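Local atomic coordinates of lipoprotein (Mycoplasma mycoides subsp. capri, PDB entry 7ADK), a protein that is probably a protease of the mycoplasma DUF31 family, a branch of the PA clan of chymotrypsin-like peptidases, and would cleave peptide bonds in protein substrates. Residues F789-G793 with E852-N856; D809-G813 with K822-E826. One frame throughout, in Å; residues are numbered along the deposited sequence.

Interaction 1: F789-G793 with E852-N856; sequences FRSDG and EFKFN
Arg790 meets Phe855 in a cation-pi stack, and the same guanidinium holds two backbone carbonyls. The contact ties the last part of strand 783-792 to the C-terminal tail, which has no regular secondary structure at 852-856. The Arg790 CB leaves the strand toward the tail. With CG trans to the backbone N (chi1 -170°) and the chain extended from CG to NE, the charged group crosses to the tail. NE lies 4.0 Å from Phe855 CE1. Beyond it, Arg790 CZ is 3.5 Å from Phe855 CZ, and the guanidinium lies flat on the ring, with the two planes 4° apart. At the tip, NH1 donates to Phe853 O at 2.9 Å. This carbonyl is met from a direction tilted out of its plane. NH2 reaches Lys854 O at 3.0 Å in a weak bond, and makes another weak one to Phe853 O. NH1 also forms a salt bridge with Asp809. The guanidinium is therefore held at its edge by two successive carbonyls and over one face by an aromatic ring, which would limit its rotation. Phe853 turns its ring edge to the same group, with CD1 3.8 Å from Arg790 NH1. Next along the strand, Ser791 O approaches the Phe855 ring obliquely, 3.4 Å from its CE1.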
ATOM      1  N   PHE B 789      29.783  -5.916  13.724  1.00 60.54           N
ATOM      2  CA  PHE B 789      30.195  -7.163  14.390  1.00 60.54           C
ATOM      3  C   PHE B 789      31.665  -7.171  14.829  1.00 60.54           C
ATOM      4  O   PHE B 789      32.035  -7.816  15.806  1.00 60.54           O
ATOM      5  CB  PHE B 789      30.017  -8.351  13.434  1.00 60.54           C
ATOM      6  CG  PHE B 789      28.640  -8.559  12.860  1.00 60.54           C
ATOM      7  CD1 PHE B 789      27.626  -9.131  13.640  1.00 60.54           C
ATOM      8  CD2 PHE B 789      28.377  -8.201  11.533  1.00 60.54           C
ATOM      9  CE1 PHE B 789      26.371  -9.377  13.075  1.00 60.54           C
ATOM     10  CE2 PHE B 789      27.108  -8.414  10.986  1.00 60.54           C
ATOM     11  CZ  PHE B 789      26.116  -9.032  11.745  1.00 60.54           C
ATOM     12  N   ARG B 790      32.503  -6.495  14.048  1.00 67.72           N
ATOM     13  CA  ARG B 790      33.952  -6.467  14.165  1.00 67.72           C
ATOM     14  C   ARG B 790      34.421  -5.028  14.276  1.00 67.72           C
ATOM     15  O   ARG B 790      33.914  -4.151  13.589  1.00 67.72           O
ATOM     16  CB  ARG B 790      34.548  -7.196  12.964  1.00 67.72           C
ATOM     17  CG  ARG B 790      36.038  -7.441  13.107  1.00 67.72           C
ATOM     18  CD  ARG B 790      36.580  -8.222  11.933  1.00 67.72           C
ATOM     19  NE  ARG B 790      38.038  -8.320  11.964  1.00 67.72           N
ATOM     20  CZ  ARG B 790      38.764  -9.236  12.559  1.00 67.72           C
ATOM     21  NH1 ARG B 790      38.260 -10.200  13.256  1.00 67.72           N
ATOM     22  NH2 ARG B 790      40.048  -9.217  12.447  1.00 67.72           N
ATOM     23  N   SER B 791      35.403  -4.800  15.126  1.00 65.68           N
ATOM     24  CA  SER B 791      36.110  -3.541  15.276  1.00 65.68           C
ATOM     25  C   SER B 791      37.601  -3.819  15.380  1.00 65.68           C
ATOM     26  O   SER B 791      38.051  -4.616  16.194  1.00 65.68           O
ATOM     27  CB  SER B 791      35.601  -2.766  16.486  1.00 65.68           C
ATOM     28  OG  SER B 791      36.364  -1.627  16.746  1.00 65.68           O
ATOM     29  N   ASP B 792      38.371  -3.100  14.585  1.00 73.45           N
ATOM     30  CA  ASP B 792      39.826  -3.003  14.651  1.00 73.45           C
ATOM     31  C   ASP B 792      40.321  -2.192  15.861  1.00 73.45           C
ATOM     32  O   ASP B 792      41.514  -2.138  16.152  1.00 73.45           O
ATOM     33  CB  ASP B 792      40.237  -2.328  13.352  1.00 73.45           C
ATOM     34  CG  ASP B 792      41.721  -2.346  13.020  1.00 73.45           C
ATOM     35  OD1 ASP B 792      42.161  -1.431  12.288  1.00 73.45           O
ATOM     36  OD2 ASP B 792      42.410  -3.304  13.415  1.00 73.45           O
ATOM     37  N   GLY B 793      39.390  -1.547  16.565  1.00 71.21           N
ATOM     38  CA  GLY B 793      39.644  -0.521  17.550  1.00 71.21           C
ATOM     39  C   GLY B 793      40.029   0.793  16.895  1.00 71.21           C
ATOM     40  O   GLY B 793      40.217   0.887  15.689  1.00 71.21           O
ATOM     41  N   GLU B 852      42.293 -14.859   8.315  1.00 85.12           N
ATOM     42  CA  GLU B 852      41.578 -13.630   7.958  1.00 85.12           C
ATOM     43  C   GLU B 852      41.000 -12.864   9.166  1.00 85.12           C
ATOM     44  O   GLU B 852      40.994 -11.633   9.158  1.00 85.12           O
ATOM     45  CB  GLU B 852      40.473 -14.032   6.970  1.00 85.12           C
ATOM     46  CG  GLU B 852      39.457 -12.931   6.670  1.00 85.12           C
ATOM     47  CD  GLU B 852      38.472 -13.270   5.542  1.00 85.12           C
ATOM     48  OE1 GLU B 852      38.626 -14.287   4.841  1.00 85.12           O
ATOM     49  OE2 GLU B 852      37.546 -12.472   5.314  1.00 85.12           O
ATOM     50  N   PHE B 853      40.533 -13.561  10.206  1.00 77.30           N
ATOM     51  CA  PHE B 853      39.854 -12.965  11.363  1.00 77.30           C
ATOM     52  C   PHE B 853      40.731 -12.767  12.604  1.00 77.30           C
ATOM     53  O   PHE B 853      40.243 -12.252  13.615  1.00 77.30           O
ATOM     54  CB  PHE B 853      38.577 -13.749  11.663  1.00 77.30           C
ATOM     55  CG  PHE B 853      37.504 -13.577  10.613  1.00 77.30           C
ATOM     56  CD1 PHE B 853      36.662 -12.456  10.633  1.00 77.30           C
ATOM     57  CD2 PHE B 853      37.359 -14.522   9.595  1.00 77.30           C
ATOM     58  CE1 PHE B 853      35.664 -12.306   9.663  1.00 77.30           C
ATOM     59  CE2 PHE B 853      36.358 -14.382   8.627  1.00 77.30           C
ATOM     60  CZ  PHE B 853      35.505 -13.276   8.668  1.00 77.30           C
ATOM     61  N   LYS B 854      42.022 -13.103  12.550  1.00 85.08           N
ATOM     62  CA  LYS B 854      42.996 -12.713  13.582  1.00 85.08           C
ATOM     63  C   LYS B 854      43.234 -11.195  13.580  1.00 85.08           C
ATOM     64  O   LYS B 854      42.808 -10.495  12.672  1.00 85.08           O
ATOM     65  CB  LYS B 854      44.311 -13.474  13.393  1.00 85.08           C
ATOM     66  CG  LYS B 854      44.176 -14.979  13.644  1.00 85.08           C
ATOM     67  CD  LYS B 854      45.529 -15.659  13.403  1.00 85.08           C
ATOM     68  CE  LYS B 854      45.441 -17.186  13.395  1.00 85.08           C
ATOM     69  NZ  LYS B 854      45.264 -17.772  14.703  1.00 85.08           N
ATOM     70  N   PHE B 855      43.902 -10.677  14.599  1.00 89.52           N
ATOM     71  CA  PHE B 855      44.265  -9.265  14.742  1.00 89.52           C
ATOM     72  C   PHE B 855      45.773  -9.095  14.969  1.00 89.52           C
ATOM     73  O   PHE B 855      46.427  -9.978  15.522  1.00 89.52           O
ATOM     74  CB  PHE B 855      43.517  -8.644  15.921  1.00 89.52           C
ATOM     75  CG  PHE B 855      42.027  -8.459  15.793  1.00 89.52           C
ATOM     76  CD1 PHE B 855      41.508  -7.326  15.148  1.00 89.52           C
ATOM     77  CD2 PHE B 855      41.152  -9.364  16.408  1.00 89.52           C
ATOM     78  CE1 PHE B 855      40.126  -7.099  15.124  1.00 89.52           C
ATOM     79  CE2 PHE B 855      39.773  -9.137  16.388  1.00 89.52           C
ATOM     80  CZ  PHE B 855      39.263  -8.003  15.751  1.00 89.52           C
ATOM     81  N   ASN B 856      46.297  -7.917  14.607  1.00 98.78           N
ATOM     82  CA  ASN B 856      47.652  -7.400  14.860  1.00 98.78           C
ATOM     83  C   ASN B 856      48.817  -8.163  14.200  1.00 98.78           C
ATOM     84  O   ASN B 856      49.662  -7.516  13.576  1.00 98.78           O
ATOM     85  CB  ASN B 856      47.871  -7.177  16.372  1.00 98.78           C
ATOM     86  CG  ASN B 856      46.975  -6.099  16.950  1.00 98.78           C
ATOM     87  OD1 ASN B 856      45.997  -6.345  17.641  1.00 98.78           O
ATOM     88  ND2 ASN B 856      47.254  -4.854  16.649  1.00 98.78           N
TER

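Interaction 2: D809-G813 with K822-E826; sequences DLIYG and KSYRE
Tyr812 O is gripped by two nitrogens of one side chain. Arg825 NE donates to it at 2.8 Å and Arg825 NH2 at 3.0 Å. The oxygen lies in the guanidinium plane and is gripped side-on, through NE and NH2. The bend in the arginine chain (chi3 57°) helps turn this edge back to the loop. The third nitrogen, Arg825 NH1, forms a salt bridge with Asp846 and also bonds to Phe844 O. The setting is the N-terminus of helix 824-831, received by the turn that follows strand 807-809. Two amides of the first helical turn, which have no acceptor earlier in the helix, find loop carbonyls instead. Tyr824 N bonds to Leu810 O at 3.0 Å, and Arg825 N to Ile811 O at 3.1 Å. The loop is shaped by an Asx turn. Asp809 OD1 accepts from Ile811 N and Tyr812 N, one nearly end-on to the oxygen and the other from above the carboxylate plane. Its OD2 is taken up by Arg790. Ser823 sits at the N-cap, but its OG makes no capping bond. It points to Glu826 OE2 and donates to it at 2.7 Å. Lys822 N binds that oxygen from the opposite face of the carboxylate. Gly813 packs on the serine hydroxyl. Apolar contact is slight: Ile811 CD1 lies 4.4 Å from Tyr824 CB. This buried contact is thus mainly polar. Loop carbonyls satisfy the helix amides, and their partial negative charge would suit the positive end of the helix dipole, as would the carboxylate of Glu826.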
ATOM      1  N   ASP B 809      35.831  -8.792  18.060  1.00 68.35           N
ATOM      2  CA  ASP B 809      34.968  -9.484  17.114  1.00 68.35           C
ATOM      3  C   ASP B 809      33.976 -10.334  17.905  1.00 68.35           C
ATOM      4  O   ASP B 809      34.382 -11.218  18.657  1.00 68.35           O
ATOM      5  CB  ASP B 809      35.840 -10.282  16.146  1.00 68.35           C
ATOM      6  CG  ASP B 809      35.062 -10.936  15.006  1.00 68.35           C
ATOM      7  OD1 ASP B 809      33.900 -11.340  15.219  1.00 68.35           O
ATOM      8  OD2 ASP B 809      35.649 -11.053  13.910  1.00 68.35           O
ATOM      9  N   LEU B 810      32.684 -10.041  17.798  1.00 64.09           N
ATOM     10  CA  LEU B 810      31.639 -10.727  18.563  1.00 64.09           C
ATOM     11  C   LEU B 810      31.028 -11.947  17.850  1.00 64.09           C
ATOM     12  O   LEU B 810      30.160 -12.606  18.409  1.00 64.09           O
ATOM     13  CB  LEU B 810      30.669  -9.735  19.244  1.00 64.09           C
ATOM     14  CG  LEU B 810      30.081  -8.578  18.437  1.00 64.09           C
ATOM     15  CD1 LEU B 810      29.160  -9.110  17.366  1.00 64.09           C
ATOM     16  CD2 LEU B 810      29.328  -7.629  19.345  1.00 64.09           C
ATOM     17  N   ILE B 811      31.575 -12.343  16.697  1.00 62.99           N
ATOM     18  CA  ILE B 811      31.320 -13.629  16.032  1.00 62.99           C
ATOM     19  C   ILE B 811      32.495 -14.599  16.257  1.00 62.99           C
ATOM     20  O   ILE B 811      32.275 -15.744  16.637  1.00 62.99           O
ATOM     21  CB  ILE B 811      31.015 -13.406  14.536  1.00 62.99           C
ATOM     22  CG1 ILE B 811      29.815 -12.468  14.307  1.00 62.99           C
ATOM     23  CG2 ILE B 811      30.825 -14.718  13.773  1.00 62.99           C
ATOM     24  CD1 ILE B 811      28.456 -13.006  14.703  1.00 62.99           C
ATOM     25  N   TYR B 812      33.745 -14.152  16.074  1.00 68.72           N
ATOM     26  CA  TYR B 812      34.935 -15.016  16.181  1.00 68.72           C
ATOM     27  C   TYR B 812      35.709 -14.910  17.504  1.00 68.72           C
ATOM     28  O   TYR B 812      36.413 -15.858  17.852  1.00 68.72           O
ATOM     29  CB  TYR B 812      35.867 -14.783  14.987  1.00 68.72           C
ATOM     30  CG  TYR B 812      35.343 -15.285  13.660  1.00 68.72           C
ATOM     31  CD1 TYR B 812      35.624 -16.595  13.248  1.00 68.72           C
ATOM     32  CD2 TYR B 812      34.566 -14.447  12.846  1.00 68.72           C
ATOM     33  CE1 TYR B 812      35.139 -17.065  12.017  1.00 68.72           C
ATOM     34  CE2 TYR B 812      34.087 -14.908  11.611  1.00 68.72           C
ATOM     35  CZ  TYR B 812      34.386 -16.215  11.185  1.00 68.72           C
ATOM     36  OH  TYR B 812      33.968 -16.664   9.981  1.00 68.72           O
ATOM     37  N   GLY B 813      35.571 -13.818  18.256  1.00 74.14           N
ATOM     38  CA  GLY B 813      36.324 -13.562  19.481  1.00 74.14           C
ATOM     39  C   GLY B 813      37.789 -13.185  19.239  1.00 74.14           C
ATOM     40  O   GLY B 813      38.219 -12.951  18.112  1.00 74.14           O
ATOM     41  N   LYS B 822      32.768 -14.248  25.174  1.00 76.16           N
ATOM     42  CA  LYS B 822      31.700 -13.305  24.810  1.00 76.16           C
ATOM     43  C   LYS B 822      31.674 -13.058  23.288  1.00 76.16           C
ATOM     44  O   LYS B 822      31.745 -11.924  22.819  1.00 76.16           O
ATOM     45  CB  LYS B 822      31.865 -12.005  25.622  1.00 76.16           C
ATOM     46  CG  LYS B 822      31.429 -12.055  27.094  1.00 76.16           C
ATOM     47  CD  LYS B 822      29.912 -12.048  27.288  1.00 76.16           C
ATOM     48  CE  LYS B 822      29.526 -11.844  28.743  1.00 76.16           C
ATOM     49  NZ  LYS B 822      28.092 -11.576  28.942  1.00 76.16           N
ATOM     50  N   SER B 823      31.618 -14.134  22.512  1.00 72.63           N
ATOM     51  CA  SER B 823      31.417 -14.124  21.063  1.00 72.63           C
ATOM     52  C   SER B 823      30.732 -15.416  20.638  1.00 72.63           C
ATOM     53  O   SER B 823      30.769 -16.397  21.373  1.00 72.63           O
ATOM     54  CB  SER B 823      32.735 -13.935  20.321  1.00 72.63           C
ATOM     55  OG  SER B 823      33.634 -14.977  20.591  1.00 72.63           O
ATOM     56  N   TYR B 824      30.105 -15.435  19.462  1.00 71.78           N
ATOM     57  CA  TYR B 824      29.318 -16.573  18.988  1.00 71.78           C
ATOM     58  C   TYR B 824      30.074 -17.909  19.032  1.00 71.78           C
ATOM     59  O   TYR B 824      29.566 -18.899  19.554  1.00 71.78           O
ATOM     60  CB  TYR B 824      28.837 -16.267  17.567  1.00 71.78           C
ATOM     61  CG  TYR B 824      28.023 -17.372  16.929  1.00 71.78           C
ATOM     62  CD1 TYR B 824      26.960 -17.970  17.628  1.00 71.78           C
ATOM     63  CD2 TYR B 824      28.365 -17.848  15.654  1.00 71.78           C
ATOM     64  CE1 TYR B 824      26.270 -19.056  17.081  1.00 71.78           C
ATOM     65  CE2 TYR B 824      27.681 -18.943  15.112  1.00 71.78           C
ATOM     66  CZ  TYR B 824      26.648 -19.558  15.831  1.00 71.78           C
ATOM     67  OH  TYR B 824      26.036 -20.657  15.349  1.00 71.78           O
ATOM     68  N   ARG B 825      31.317 -17.941  18.538  1.00 76.67           N
ATOM     69  CA  ARG B 825      32.162 -19.134  18.511  1.00 76.67           C
ATOM     70  C   ARG B 825      32.413 -19.704  19.896  1.00 76.67           C
ATOM     71  O   ARG B 825      32.226 -20.890  20.123  1.00 76.67           O
ATOM     72  CB  ARG B 825      33.480 -18.769  17.826  1.00 76.67           C
ATOM     73  CG  ARG B 825      34.375 -20.002  17.636  1.00 76.67           C
ATOM     74  CD  ARG B 825      35.751 -19.671  17.059  1.00 76.67           C
ATOM     75  NE  ARG B 825      36.461 -18.696  17.898  1.00 76.67           N
ATOM     76  CZ  ARG B 825      37.029 -18.901  19.064  1.00 76.67           C
ATOM     77  NH1 ARG B 825      37.157 -20.068  19.594  1.00 76.67           N
ATOM     78  NH2 ARG B 825      37.476 -17.899  19.740  1.00 76.67           N
ATOM     79  N   GLU B 826      32.859 -18.880  20.829  1.00 78.60           N
ATOM     80  CA  GLU B 826      33.277 -19.369  22.147  1.00 78.60           C
ATOM     81  C   GLU B 826      32.098 -19.642  23.100  1.00 78.60           C
ATOM     82  O   GLU B 826      32.227 -20.434  24.026  1.00 78.60           O
ATOM     83  CB  GLU B 826      34.379 -18.468  22.717  1.00 78.60           C
ATOM     84  CG  GLU B 826      33.925 -17.073  23.118  1.00 78.60           C
ATOM     85  CD  GLU B 826      35.046 -16.019  23.120  1.00 78.60           C
ATOM     86  OE1 GLU B 826      36.247 -16.368  23.148  1.00 78.60           O
ATOM     87  OE2 GLU B 826      34.694 -14.815  23.094  1.00 78.60           O
TER

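Overall arrangement
The two contacts are neighbours, their centres about 11 Å apart, and interaction 2 is nested in the chain between the segments of interaction 1. Both build on the pairing of strands 783-792 and 807-809, which a probable backbone bond from Leu810 to Phe789 extends. Asp809 connects them directly, serving the loop with one oxygen and interaction 1 with the other. The rings of Phe853 and Tyr812 also stack between the two. Interaction 1 is partly buried and relies on a cation over an aromatic face. Interaction 2 is buried and relies chiefly on backbone carbonyls. In both, an arginine side chain donates to main-chain oxygens of an irregular segment.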